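Caspase-3 (Porites astreoides, PDB 6WI4) probably cleaves protein substrates after aspartate residues, as a cysteine protease of the caspase family with a part in coral apoptosis. Local coordinates at residues 143-148 and 221-226; 76-81 and 115-120; 83-88 and 123-128; 174-179 and 187-192; 149-154 and 215-220. All coordinates share one frame; numbering follows the deposited sequence.

Overall arrangement
Read from the N terminus, the first two contacts to open are contact 2 at 76-81 and contact 3 at 83-88. Contact 2 closes at 115-120 and contact 3 at 123-128, so the two cross: one joins loops at the start of neighbouring strands, the other is the pairing of those strands in the centre of the sheet. The next three are nested. Contact 1 opens at 143-148 and contact 5 at 149-154, both on strand 147-151. Contact 4 packs helix 168-180 on helix 186-197 inside them. Contact 5 then closes at 215-220 on the last strand of the sheet, and contact 1 at 221-226, in the loop that follows.

Contact 1. Residues 143-148 and 221-226; sequences AEADFV and MLRKEL
Asp146 and Arg223 meet through a salt bridge that Arg223 makes side-on. Its NE lies 2.7 Å from Asp146 OD1, and its NH1 reaches Asp146 OD2 at 3.1 Å, each oxygen being met on its syn side. The carboxylate and guanidinium planes are turned 65° apart, so the pairing is twisted and not coplanar. A bend in the Arg223 chain (chi3 -60°) folds NE back against the acid; Arg223 CD and NE both lie beside Ala145 CB. Met221, which has more surface buried here than any other residue of the two segments, works mainly through its backbone: its O accepts from Asp146 N at 2.9 Å, and its N donates to Phe147 O at 2.8 Å. Met221 CB also rests 3.5 Å from Glu144 O. Leu222 sets its branch point CG 3.8 Å from Val148 CB and its CD2 methyl 3.6 Å from Asp146 O. Through these bonds the chain leaving strand 217-220 stays fastened to the chain entering strand 147-151. Asp146 OD1 is also hydrogen-bonded to Tyr4 OH, which in turn bonds Arg223 N. A buried carboxylate held by an arginine and a phenol is likely to remain ionised, its charge balanced at the point where strand 147-151 begins.

Contact 2. Residues 76-81 and 115-120; sequences NHTPYD and CTTLVG
The imidazole of His77 carries Leu118 on one face and Thr117 at its edge. Leu118 CD1 sits 3.9 Å from the ring centroid, only 9° off the normal, a CH-pi contact over the face, while Leu118 CD2 touches His77 CB at 3.6 Å. Thr117 OG1 lies near the ring plane, and Cys115 SG approaches obliquely, 3.6 Å from His77 CD2. The same Thr117 hydroxyl oxygen accepts a hydrogen bond from the backbone: His77 N donates to OG1 at 2.9 Å with an N-H...O angle of 159°. It can do so because chi1 of 53° sets OG1 between the backbone N and the carbonyl carbon, which turns CG2 onto Thr78 OG1 at 3.3 Å. The first segment is shaped by an Asx turn, in which Thr78 N donates to Asn76 OD1 at 3.0 Å, overlapping a type I beta turn from His77 to Tyr80; the second contains a 3-10 segment, 116-118. At the far side of the imidazole NE2 is hydrogen-bonded to Met72 O. With an alanine in place of His77, Leu118 would probably lose the flat surface it packs on and Met72 O its imidazole partner. Lys121 NZ hydrogen-bonds the carbonyl oxygens of His77, Tyr80 and Thr117.

Contact 3. Residues 83-88 and 123-128; sequences FIFSIL and KMFFFQ
Strands 83-88 and 123-128 run parallel, their axes 4.6 Å apart and 10° from aligned, and pair in register from Phe83 with Lys123 to Leu88 with Gln128 through five backbone hydrogen bonds, the first from Met124 N to Phe83 O at 2.9 Å and the last from Gln128 N to Ile87 O at 3.0 Å. One face of the pair bears Ile84, Ser86, Leu88, Met124, Phe126 and Gln128. Here the two branches of Ile84 serve different partners: CG1 meets Met124 CE at 3.6 Å, and CG2, anti to the backbone N, comes to the edge of the Phe126 ring, 3.9 Å from CE1. The Met124 chain is bent at chi3 (-96°), which swings its methyl back to Ile84. An alanine in place of Ile84 would lose both branches and would probably leave the Met124 methyl and the Phe126 edge facing a gap. Helices 36-49 and 168-180 pack on this face, and Ser86 OG is bonded to Val15 O. On the opposite face Phe85 CD1 touches Phe125 CD2 at 3.6 Å, the ring planes inclined obliquely at 38°. Beyond them Ile87 CG2 lies 3.6 Å from Phe127 CD1, and the Phe127 ring also stacks with Tyr151. At the C-terminal end Gln128 CB rests against Leu88 CD2, while Gln128 NE2 hydrogen-bonds an acidic side chain of the bound peptide, and Ser159 OG too. The parallel central strands belong to the caspase fold, and at their C-terminal end Gln128, through its bond to the peptide's acid, probably lines the S1 pocket for aspartate.

Contact 4. Residues 174-179 and 187-192; sequences TKVFEE and LRMLTR
Met189 lays its thioether over one face of the Phe177 ring, a Met-aromatic contact at the centre of a helix pair. Helices 168-180 and 186-197 are joined by a short connection and cross, in these segments, at 137° with axes 9.2 Å apart. The methyl CE sits 3.7 Å from the Phe177 centroid, 6° off the ring normal, and SD is 4.2 Å from that centroid, also above the face. A bend at the end of the Met189 chain (chi3 -69°) curls the methyl over the ring. Nearer the backbone, Met189 CB meets Phe177 CE1 at 3.7 Å. Leu190 CD2 touches the ring at its edge, 4.2 Å from Phe177 CE1. The preceding residue on the first helix, Val176, puts CG1 3.5 Å from Met189 O and 3.9 Å from Arg192 CB. The next shell holds these groups in place: Phe177 also packs on Leu46 of helix 36-49 and on Ile186, and both Phe177 and Met189 touch Phe228. Leu190 and Leu187 face strand 217-220 through Val218, which seats the pair against the sheet. Arg192 folds back along its own helix, where NH1 donates to Arg188 O at 2.9 Å from the opposite face of the carbonyl plane to Arg192 N.

Contact 5. Residues 149-154 and 215-220; sequences YAYSTV and VSSVVS
Ser217 and Thr153 are brought together by chi1 of Ser217 (59°), which sets OG between the backbone N and the carbonyl carbon and directs it at Thr153 O; there OG donates in the carbonyl plane at 2.7 Å. In Val219, chi1 (-180°) puts CG2 beside the backbone N, anti to the carbonyl carbon, and so against Tyr151 CE2 at 3.9 Å, oblique to the ring; Val219 CB lies 4.0 Å from Tyr149 CD1. The two tyrosines, Ser217 and Val219 thus share one face of the sheet. On the other, Ala150 and Val218 form a non-hydrogen-bonded pair, and Ala150 leans on Phe169 of helix 168-180. Hydrogen-bonded pairs flank them: Tyr149 N donates to Val219 O at 2.8 Å, and Val219 N donates back to Tyr149 O. At the next such pair Tyr151 N gives to Ser217 O at 2.8 Å, while the return bond from Ser217 N to Tyr151 O is longer, 3.1 Å. Past the strand end Val154 CG2 lies alongside Val215 CG1, 3.9 Å apart. Strand 217-220 is the antiparallel edge of an otherwise parallel six-stranded sheet, as in the caspase fold; in dimeric caspases the corresponding strand lies at the dimer interface, whereas here the assembly holds a single chain.

Contact 1. Residues 143-148 and 221-226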
# COMPACT_ATOMS: atom_id res chain seq x y z
N ALA A 143 -8.46 15.70 12.01
CA ALA A 143 -8.11 14.30 12.24
C ALA A 143 -7.83 13.56 10.94
O ALA A 143 -6.90 12.74 10.88
CB ALA A 143 -9.23 13.61 13.01
N GLU A 144 -8.64 13.80 9.91
CA GLU A 144 -8.51 13.08 8.65
C GLU A 144 -7.43 13.66 7.74
O GLU A 144 -7.23 13.12 6.65
CB GLU A 144 -9.85 13.07 7.88
CG GLU A 144 -10.98 12.30 8.57
CD GLU A 144 -10.84 10.79 8.47
OE1 GLU A 144 -9.94 10.31 7.75
OE2 GLU A 144 -11.66 10.07 9.09
N ALA A 145 -6.74 14.73 8.14
CA ALA A 145 -5.72 15.29 7.27
C ALA A 145 -4.44 14.46 7.29
O ALA A 145 -4.15 13.70 8.22
CB ALA A 145 -5.40 16.73 7.67
N ASP A 146 -3.65 14.62 6.22
CA ASP A 146 -2.29 14.11 6.09
C ASP A 146 -2.24 12.61 5.87
O ASP A 146 -1.16 12.00 5.98
CB ASP A 146 -1.41 14.51 7.29
CG ASP A 146 -1.48 16.00 7.59
OD1 ASP A 146 -1.32 16.80 6.65
OD2 ASP A 146 -1.72 16.35 8.76
N PHE A 147 -3.36 11.99 5.52
CA PHE A 147 -3.38 10.64 4.98
C PHE A 147 -3.18 10.66 3.47
O PHE A 147 -3.65 11.57 2.78
CB PHE A 147 -4.71 9.94 5.27
CG PHE A 147 -4.91 9.52 6.70
CD1 PHE A 147 -5.45 10.39 7.62
CD2 PHE A 147 -4.60 8.23 7.10
CE1 PHE A 147 -5.67 10.01 8.92
CE2 PHE A 147 -4.81 7.83 8.39
CZ PHE A 147 -5.34 8.72 9.31
N VAL A 148 -2.52 9.63 2.96
CA VAL A 148 -2.50 9.37 1.53
C VAL A 148 -2.64 7.87 1.33
O VAL A 148 -1.99 7.08 2.03
CB VAL A 148 -1.23 9.93 0.84
CG1 VAL A 148 0.06 9.39 1.46
CG2 VAL A 148 -1.28 9.67 -0.65
N MET A 221 -5.29 13.11 1.13
CA MET A 221 -5.66 14.16 2.06
C MET A 221 -4.42 14.92 2.54
O MET A 221 -4.44 15.55 3.60
CB MET A 221 -6.43 13.58 3.26
CG MET A 221 -7.85 13.13 2.91
SD MET A 221 -7.87 11.64 1.88
CE MET A 221 -9.48 10.96 2.30
N LEU A 222 -3.34 14.89 1.75
CA LEU A 222 -2.13 15.62 2.12
C LEU A 222 -2.35 17.13 2.01
O LEU A 222 -3.12 17.61 1.17
CB LEU A 222 -0.97 15.19 1.23
CG LEU A 222 -0.59 13.70 1.28
CD1 LEU A 222 0.57 13.46 0.33
CD2 LEU A 222 -0.25 13.26 2.69
N ARG A 223 -1.67 17.86 2.89
CA ARG A 223 -1.71 19.32 2.92
C ARG A 223 -0.39 19.96 2.50
O ARG A 223 -0.32 21.19 2.39
CB ARG A 223 -2.06 19.81 4.33
CG ARG A 223 -3.39 19.37 4.86
CD ARG A 223 -3.53 19.82 6.32
NE ARG A 223 -2.48 19.24 7.14
CZ ARG A 223 -1.54 19.91 7.80
NH1 ARG A 223 -0.62 19.24 8.48
NH2 ARG A 223 -1.50 21.24 7.78
N LYS A 224 0.65 19.16 2.33
CA LYS A 224 1.97 19.60 1.92
C LYS A 224 2.52 18.58 0.93
O LYS A 224 1.99 17.47 0.81
CB LYS A 224 2.92 19.74 3.12
CG LYS A 224 2.39 20.60 4.25
CD LYS A 224 3.35 20.61 5.43
CE LYS A 224 2.77 21.40 6.59
NZ LYS A 224 3.64 21.30 7.80
N GLU A 225 3.60 18.95 0.24
CA GLU A 225 4.35 17.97 -0.54
C GLU A 225 5.11 17.05 0.41
O GLU A 225 5.64 17.48 1.44
CB GLU A 225 5.32 18.67 -1.50
CG GLU A 225 4.71 19.02 -2.84
CD GLU A 225 3.88 20.28 -2.78
OE1 GLU A 225 4.48 21.37 -2.63
OE2 GLU A 225 2.64 20.18 -2.88
N LEU A 226 5.14 15.77 0.06
CA LEU A 226 5.87 14.77 0.84
C LEU A 226 7.12 14.40 0.05
O LEU A 226 7.06 13.64 -0.91
CB LEU A 226 5.00 13.54 1.11
CG LEU A 226 5.40 12.59 2.25
CD1 LEU A 226 4.31 11.55 2.44
CD2 LEU A 226 6.73 11.91 2.00

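Contact 2. Residues 76-81 and 115-120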
# COMPACT_ATOMS: atom_id res chain seq x y z
N ASN A 76 4.09 5.50 20.68
CA ASN A 76 4.50 6.89 20.79
C ASN A 76 5.26 7.28 19.53
O ASN A 76 6.40 6.86 19.32
CB ASN A 76 5.38 7.10 22.03
CG ASN A 76 6.04 8.47 22.05
OD1 ASN A 76 5.48 9.43 21.53
ND2 ASN A 76 7.23 8.56 22.64
N HIS A 77 4.61 8.08 18.67
CA HIS A 77 5.22 8.49 17.42
C HIS A 77 5.91 9.85 17.52
O HIS A 77 6.37 10.37 16.50
CB HIS A 77 4.16 8.51 16.30
CG HIS A 77 3.61 7.16 15.96
ND1 HIS A 77 4.19 6.32 15.03
CD2 HIS A 77 2.52 6.51 16.43
CE1 HIS A 77 3.47 5.22 14.93
NE2 HIS A 77 2.45 5.30 15.77
N THR A 78 6.02 10.42 18.72
CA THR A 78 6.78 11.66 18.88
C THR A 78 8.19 11.61 18.30
O THR A 78 8.61 12.61 17.70
CB THR A 78 6.81 12.04 20.37
OG1 THR A 78 5.46 12.17 20.85
CG2 THR A 78 7.56 13.36 20.59
N PRO A 79 8.97 10.52 18.41
CA PRO A 79 10.30 10.53 17.79
C PRO A 79 10.30 10.39 16.28
O PRO A 79 11.37 10.43 15.67
CB PRO A 79 11.01 9.33 18.45
CG PRO A 79 9.93 8.46 18.92
CD PRO A 79 8.78 9.34 19.28
N TYR A 80 9.13 10.27 15.65
CA TYR A 80 9.03 9.98 14.23
C TYR A 80 8.41 11.14 13.48
O TYR A 80 7.72 11.99 14.05
CB TYR A 80 8.19 8.72 13.99
CG TYR A 80 8.72 7.48 14.66
CD1 TYR A 80 10.05 7.13 14.55
CD2 TYR A 80 7.88 6.67 15.40
CE1 TYR A 80 10.54 5.98 15.17
CE2 TYR A 80 8.36 5.52 16.02
CZ TYR A 80 9.68 5.19 15.90
OH TYR A 80 10.14 4.04 16.52
N ASP A 81 8.64 11.15 12.17
CA ASP A 81 8.08 12.15 11.27
C ASP A 81 6.92 11.64 10.43
O ASP A 81 6.19 12.46 9.86
CB ASP A 81 9.16 12.65 10.29
CG ASP A 81 10.22 13.52 10.97
OD1 ASP A 81 9.89 14.21 11.96
OD2 ASP A 81 11.37 13.48 10.50
N CYS A 115 -4.74 9.24 16.66
CA CYS A 115 -3.46 8.89 17.26
C CYS A 115 -2.70 10.21 17.40
O CYS A 115 -2.20 10.77 16.42
CB CYS A 115 -2.72 7.85 16.41
SG CYS A 115 -0.93 7.64 16.68
N THR A 116 -2.63 10.72 18.64
CA THR A 116 -2.26 12.12 18.84
C THR A 116 -0.85 12.41 18.37
O THR A 116 -0.58 13.51 17.86
CB THR A 116 -2.42 12.48 20.32
OG1 THR A 116 -1.53 11.67 21.11
CG2 THR A 116 -3.84 12.23 20.78
N THR A 117 0.07 11.45 18.51
CA THR A 117 1.46 11.70 18.15
C THR A 117 1.72 11.58 16.66
O THR A 117 2.86 11.78 16.23
CB THR A 117 2.39 10.76 18.93
OG1 THR A 117 1.98 9.39 18.75
CG2 THR A 117 2.37 11.10 20.41
N LEU A 118 0.70 11.31 15.85
CA LEU A 118 0.83 11.41 14.40
C LEU A 118 0.08 12.60 13.81
O LEU A 118 0.07 12.76 12.59
CB LEU A 118 0.33 10.12 13.72
CG LEU A 118 1.29 8.93 13.83
CD1 LEU A 118 0.66 7.68 13.24
CD2 LEU A 118 2.62 9.24 13.16
N VAL A 119 -0.56 13.43 14.64
CA VAL A 119 -1.25 14.59 14.10
C VAL A 119 -0.25 15.50 13.41
O VAL A 119 0.84 15.77 13.93
CB VAL A 119 -2.03 15.32 15.21
CG1 VAL A 119 -2.57 16.66 14.71
CG2 VAL A 119 -3.17 14.44 15.70
N GLY A 120 -0.60 15.95 12.20
CA GLY A 120 0.27 16.78 11.41
C GLY A 120 1.31 16.03 10.61
O GLY A 120 2.04 16.66 9.84

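Contact 3. Residues 83-88 and 123-128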
# COMPACT_ATOMS: atom_id res chain seq x y z
N PHE A 83 4.45 7.76 9.12
CA PHE A 83 4.05 6.37 9.35
C PHE A 83 3.65 5.75 8.03
O PHE A 83 2.99 6.40 7.22
CB PHE A 83 2.88 6.28 10.34
CG PHE A 83 2.33 4.89 10.52
CD1 PHE A 83 3.06 3.92 11.19
CD2 PHE A 83 1.07 4.56 10.03
CE1 PHE A 83 2.55 2.64 11.35
CE2 PHE A 83 0.56 3.28 10.19
CZ PHE A 83 1.31 2.32 10.85
N ILE A 84 4.03 4.48 7.82
CA ILE A 84 3.69 3.73 6.62
C ILE A 84 2.98 2.45 7.02
O ILE A 84 3.46 1.73 7.90
CB ILE A 84 4.93 3.41 5.78
CG1 ILE A 84 5.46 4.69 5.12
CG2 ILE A 84 4.63 2.31 4.74
CD1 ILE A 84 6.77 4.47 4.36
N PHE A 85 1.87 2.14 6.34
CA PHE A 85 1.18 0.86 6.46
C PHE A 85 0.96 0.30 5.07
O PHE A 85 0.45 1.01 4.20
CB PHE A 85 -0.16 1.02 7.19
CG PHE A 85 -0.94 -0.25 7.30
CD1 PHE A 85 -1.77 -0.67 6.27
CD2 PHE A 85 -0.88 -1.01 8.45
CE1 PHE A 85 -2.50 -1.83 6.37
CE2 PHE A 85 -1.61 -2.18 8.56
CZ PHE A 85 -2.43 -2.58 7.52
N SER A 86 1.32 -0.96 4.85
CA SER A 86 1.11 -1.56 3.54
C SER A 86 0.57 -2.97 3.71
O SER A 86 0.92 -3.67 4.66
CB SER A 86 2.41 -1.57 2.71
OG SER A 86 3.41 -2.39 3.32
N ILE A 87 -0.29 -3.38 2.79
CA ILE A 87 -0.84 -4.72 2.86
C ILE A 87 -0.97 -5.29 1.46
O ILE A 87 -1.35 -4.59 0.52
CB ILE A 87 -2.19 -4.75 3.62
CG1 ILE A 87 -2.64 -6.21 3.83
CG2 ILE A 87 -3.23 -3.90 2.93
CD1 ILE A 87 -3.69 -6.37 4.94
N LEU A 88 -0.61 -6.57 1.34
CA LEU A 88 -0.61 -7.32 0.09
C LEU A 88 -1.53 -8.50 0.31
O LEU A 88 -1.20 -9.41 1.09
CB LEU A 88 0.81 -7.78 -0.25
CG LEU A 88 1.95 -6.79 0.03
CD1 LEU A 88 3.29 -7.51 -0.11
CD2 LEU A 88 1.88 -5.61 -0.94
N LYS A 123 0.64 10.03 6.96
CA LYS A 123 0.23 8.66 7.23
C LYS A 123 -0.05 8.02 5.88
O LYS A 123 -1.07 8.33 5.25
CB LYS A 123 -1.00 8.63 8.13
CG LYS A 123 -0.74 9.30 9.50
CD LYS A 123 -2.02 9.66 10.23
CE LYS A 123 -2.55 11.06 9.87
NZ LYS A 123 -1.77 12.16 10.52
N MET A 124 0.86 7.16 5.44
CA MET A 124 0.82 6.60 4.09
C MET A 124 0.32 5.17 4.14
O MET A 124 0.84 4.35 4.90
CB MET A 124 2.22 6.63 3.47
CG MET A 124 2.78 8.02 3.28
SD MET A 124 4.55 7.97 2.97
CE MET A 124 5.17 8.24 4.63
N PHE A 125 -0.67 4.86 3.31
CA PHE A 125 -1.20 3.51 3.19
C PHE A 125 -1.02 3.03 1.75
O PHE A 125 -1.37 3.76 0.82
CB PHE A 125 -2.67 3.48 3.59
CG PHE A 125 -2.88 3.65 5.05
CD1 PHE A 125 -2.72 4.88 5.65
CD2 PHE A 125 -3.20 2.56 5.85
CE1 PHE A 125 -2.89 5.03 7.02
CE2 PHE A 125 -3.37 2.71 7.20
CZ PHE A 125 -3.21 3.95 7.79
N PHE A 126 -0.46 1.84 1.58
CA PHE A 126 -0.26 1.23 0.27
C PHE A 126 -1.02 -0.08 0.21
O PHE A 126 -0.88 -0.92 1.10
CB PHE A 126 1.22 0.97 -0.01
CG PHE A 126 2.09 2.18 0.06
CD1 PHE A 126 2.64 2.60 1.26
CD2 PHE A 126 2.40 2.89 -1.10
CE1 PHE A 126 3.45 3.72 1.32
CE2 PHE A 126 3.21 4.02 -1.04
CZ PHE A 126 3.74 4.43 0.17
N PHE A 127 -1.80 -0.27 -0.85
CA PHE A 127 -2.63 -1.46 -0.99
C PHE A 127 -2.32 -2.16 -2.30
O PHE A 127 -2.46 -1.55 -3.37
CB PHE A 127 -4.12 -1.10 -0.97
CG PHE A 127 -4.57 -0.41 0.26
CD1 PHE A 127 -4.89 -1.14 1.39
CD2 PHE A 127 -4.68 0.96 0.31
CE1 PHE A 127 -5.30 -0.49 2.55
CE2 PHE A 127 -5.11 1.61 1.46
CZ PHE A 127 -5.42 0.88 2.58
N GLN A 128 -1.97 -3.45 -2.23
CA GLN A 128 -1.99 -4.33 -3.39
C GLN A 128 -3.06 -5.38 -3.10
O GLN A 128 -2.84 -6.28 -2.29
CB GLN A 128 -0.63 -4.96 -3.65
CG GLN A 128 -0.66 -6.09 -4.69
CD GLN A 128 -1.25 -5.65 -6.03
OE1 GLN A 128 -0.93 -4.58 -6.54
NE2 GLN A 128 -2.10 -6.50 -6.60

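Contact 4. Residues 174-179 and 187-192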
# COMPACT_ATOMS: atom_id res chain seq x y z
N THR A 174 8.24 0.29 -6.68
CA THR A 174 9.63 0.22 -6.25
C THR A 174 10.57 0.78 -7.33
O THR A 174 11.53 1.49 -7.01
CB THR A 174 10.00 -1.21 -5.85
OG1 THR A 174 9.83 -2.09 -6.96
CG2 THR A 174 9.10 -1.67 -4.72
N LYS A 175 10.26 0.54 -8.61
CA LYS A 175 11.08 1.10 -9.68
C LYS A 175 11.04 2.62 -9.68
O LYS A 175 12.08 3.29 -9.70
CB LYS A 175 10.61 0.56 -11.03
CG LYS A 175 11.41 1.07 -12.22
CD LYS A 175 11.18 0.17 -13.44
N VAL A 176 9.83 3.20 -9.63
CA VAL A 176 9.72 4.66 -9.67
C VAL A 176 10.34 5.28 -8.42
O VAL A 176 11.04 6.30 -8.51
CB VAL A 176 8.26 5.09 -9.83
CG1 VAL A 176 8.13 6.60 -9.63
CG2 VAL A 176 7.72 4.71 -11.20
N PHE A 177 10.07 4.72 -7.24
CA PHE A 177 10.59 5.33 -6.02
C PHE A 177 12.10 5.21 -5.95
O PHE A 177 12.77 6.15 -5.50
CB PHE A 177 9.96 4.68 -4.78
CG PHE A 177 8.59 5.23 -4.40
CD1 PHE A 177 7.60 5.45 -5.36
CD2 PHE A 177 8.28 5.49 -3.06
CE1 PHE A 177 6.33 5.93 -4.99
CE2 PHE A 177 7.03 5.95 -2.70
CZ PHE A 177 6.05 6.18 -3.66
N GLU A 178 12.67 4.08 -6.40
CA GLU A 178 14.12 3.97 -6.44
C GLU A 178 14.73 5.05 -7.32
O GLU A 178 15.73 5.67 -6.96
CB GLU A 178 14.55 2.59 -6.95
CG GLU A 178 14.42 1.49 -5.93
CD GLU A 178 15.24 0.27 -6.30
OE1 GLU A 178 15.86 -0.31 -5.39
OE2 GLU A 178 15.26 -0.11 -7.50
N GLU A 179 14.12 5.30 -8.48
CA GLU A 179 14.67 6.24 -9.44
C GLU A 179 14.49 7.68 -8.98
O GLU A 179 15.31 8.55 -9.32
CB GLU A 179 14.02 6.04 -10.81
CG GLU A 179 14.45 7.05 -11.86
N LEU A 187 3.26 12.44 -4.52
CA LEU A 187 2.15 12.45 -5.47
C LEU A 187 2.67 12.41 -6.90
O LEU A 187 2.12 11.70 -7.75
CB LEU A 187 1.25 13.66 -5.26
CG LEU A 187 0.46 13.69 -3.95
CD1 LEU A 187 -0.54 14.82 -4.01
CD2 LEU A 187 -0.26 12.38 -3.69
N ARG A 188 3.76 13.12 -7.18
CA ARG A 188 4.36 13.03 -8.50
C ARG A 188 4.89 11.63 -8.78
O ARG A 188 4.76 11.12 -9.90
CB ARG A 188 5.49 14.05 -8.63
CG ARG A 188 4.96 15.46 -8.74
CD ARG A 188 5.86 16.32 -9.59
NE ARG A 188 5.28 17.65 -9.73
CZ ARG A 188 5.85 18.64 -10.40
NH1 ARG A 188 5.24 19.82 -10.47
NH2 ARG A 188 7.02 18.45 -10.99
N MET A 189 5.47 10.98 -7.77
CA MET A 189 5.96 9.62 -7.97
C MET A 189 4.80 8.67 -8.23
O MET A 189 4.88 7.81 -9.11
CB MET A 189 6.79 9.16 -6.78
CG MET A 189 8.11 9.88 -6.66
SD MET A 189 9.33 9.01 -5.64
CE MET A 189 8.57 9.19 -4.03
N LEU A 190 3.71 8.82 -7.48
CA LEU A 190 2.57 7.94 -7.70
C LEU A 190 1.91 8.19 -9.06
O LEU A 190 1.35 7.27 -9.65
CB LEU A 190 1.57 8.07 -6.54
CG LEU A 190 2.07 7.45 -5.23
CD1 LEU A 190 1.17 7.84 -4.06
CD2 LEU A 190 2.14 5.93 -5.32
N THR A 191 1.98 9.43 -9.57
CA THR A 191 1.54 9.68 -10.94
C THR A 191 2.38 8.89 -11.94
O THR A 191 1.85 8.30 -12.89
CB THR A 191 1.59 11.18 -11.23
OG1 THR A 191 0.67 11.85 -10.36
CG2 THR A 191 1.19 11.48 -12.67
N ARG A 192 3.70 8.85 -11.72
CA ARG A 192 4.55 8.07 -12.60
C ARG A 192 4.30 6.58 -12.45
O ARG A 192 4.41 5.82 -13.42
CB ARG A 192 6.01 8.41 -12.33
CG ARG A 192 6.42 9.69 -13.07
CD ARG A 192 7.42 10.52 -12.32
NE ARG A 192 7.63 11.79 -13.02
CZ ARG A 192 6.85 12.86 -12.88
NH1 ARG A 192 5.80 12.81 -12.06
NH2 ARG A 192 7.11 13.97 -13.55

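Contact 5. Residues 149-154 and 215-220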
# COMPACT_ATOMS: atom_id res chain seq x y z
N TYR A 149 -3.54 7.47 0.44
CA TYR A 149 -3.88 6.06 0.24
C TYR A 149 -3.53 5.72 -1.20
O TYR A 149 -4.18 6.22 -2.13
CB TYR A 149 -5.35 5.79 0.53
CG TYR A 149 -5.87 6.36 1.85
CD1 TYR A 149 -6.41 7.63 1.90
CD2 TYR A 149 -5.83 5.61 3.02
CE1 TYR A 149 -6.91 8.16 3.10
CE2 TYR A 149 -6.31 6.14 4.22
CZ TYR A 149 -6.86 7.40 4.24
OH TYR A 149 -7.36 7.94 5.42
N ALA A 150 -2.49 4.91 -1.38
CA ALA A 150 -2.00 4.55 -2.70
C ALA A 150 -2.55 3.17 -3.05
O ALA A 150 -2.11 2.16 -2.50
CB ALA A 150 -0.48 4.57 -2.73
N TYR A 151 -3.53 3.14 -3.95
CA TYR A 151 -4.23 1.92 -4.33
C TYR A 151 -3.69 1.36 -5.64
O TYR A 151 -3.43 2.10 -6.58
CB TYR A 151 -5.72 2.23 -4.53
CG TYR A 151 -6.53 2.38 -3.28
CD1 TYR A 151 -7.12 1.28 -2.67
CD2 TYR A 151 -6.76 3.63 -2.73
CE1 TYR A 151 -7.91 1.42 -1.55
CE2 TYR A 151 -7.54 3.79 -1.60
CZ TYR A 151 -8.11 2.67 -1.01
OH TYR A 151 -8.90 2.80 0.11
N SER A 152 -3.58 0.03 -5.71
CA SER A 152 -3.03 -0.61 -6.91
C SER A 152 -3.95 -0.48 -8.12
O SER A 152 -3.46 -0.51 -9.26
CB SER A 152 -2.74 -2.09 -6.64
OG SER A 152 -3.91 -2.86 -6.42
N THR A 153 -5.26 -0.35 -7.93
CA THR A 153 -6.21 -0.37 -9.05
C THR A 153 -7.28 0.69 -8.80
O THR A 153 -7.08 1.65 -8.05
CB THR A 153 -6.72 -1.80 -9.30
OG1 THR A 153 -7.43 -1.84 -10.55
CG2 THR A 153 -7.63 -2.32 -8.18
N VAL A 154 -8.42 0.55 -9.48
CA VAL A 154 -9.53 1.51 -9.45
C VAL A 154 -10.71 0.82 -8.77
O VAL A 154 -10.88 -0.39 -8.93
CB VAL A 154 -9.87 1.97 -10.87
CG1 VAL A 154 -11.22 2.71 -10.92
CG2 VAL A 154 -8.76 2.83 -11.42
N VAL A 215 -5.14 0.54 -14.02
CA VAL A 215 -4.87 1.93 -13.70
C VAL A 215 -4.79 2.00 -12.19
O VAL A 215 -5.67 1.46 -11.52
CB VAL A 215 -6.01 2.84 -14.22
CG1 VAL A 215 -5.89 4.24 -13.69
CG2 VAL A 215 -6.04 2.84 -15.74
N SER A 216 -3.74 2.61 -11.65
CA SER A 216 -3.66 2.75 -10.19
C SER A 216 -4.24 4.10 -9.79
O SER A 216 -4.43 4.99 -10.63
CB SER A 216 -2.23 2.59 -9.68
OG SER A 216 -1.33 3.49 -10.30
N SER A 217 -4.57 4.24 -8.51
CA SER A 217 -5.25 5.45 -8.07
C SER A 217 -4.70 5.88 -6.71
O SER A 217 -4.36 5.04 -5.88
CB SER A 217 -6.77 5.25 -8.00
OG SER A 217 -7.12 4.21 -7.11
N VAL A 218 -4.62 7.19 -6.50
CA VAL A 218 -4.17 7.71 -5.22
C VAL A 218 -5.28 8.58 -4.64
O VAL A 218 -5.87 9.38 -5.36
CB VAL A 218 -2.84 8.48 -5.34
CG1 VAL A 218 -2.89 9.60 -6.37
CG2 VAL A 218 -2.43 9.04 -3.99
N VAL A 219 -5.57 8.38 -3.36
CA VAL A 219 -6.52 9.21 -2.62
C VAL A 219 -5.69 10.04 -1.65
O VAL A 219 -5.07 9.49 -0.74
CB VAL A 219 -7.56 8.38 -1.86
CG1 VAL A 219 -8.52 9.31 -1.12
CG2 VAL A 219 -8.34 7.45 -2.82
N SER A 220 -5.67 11.36 -1.83
CA SER A 220 -4.76 12.20 -1.05
C SER A 220 -5.54 13.17 -0.18
O SER A 220 -6.36 13.95 -0.68
CB SER A 220 -3.81 12.99 -1.94
OG SER A 220 -3.05 13.87 -1.13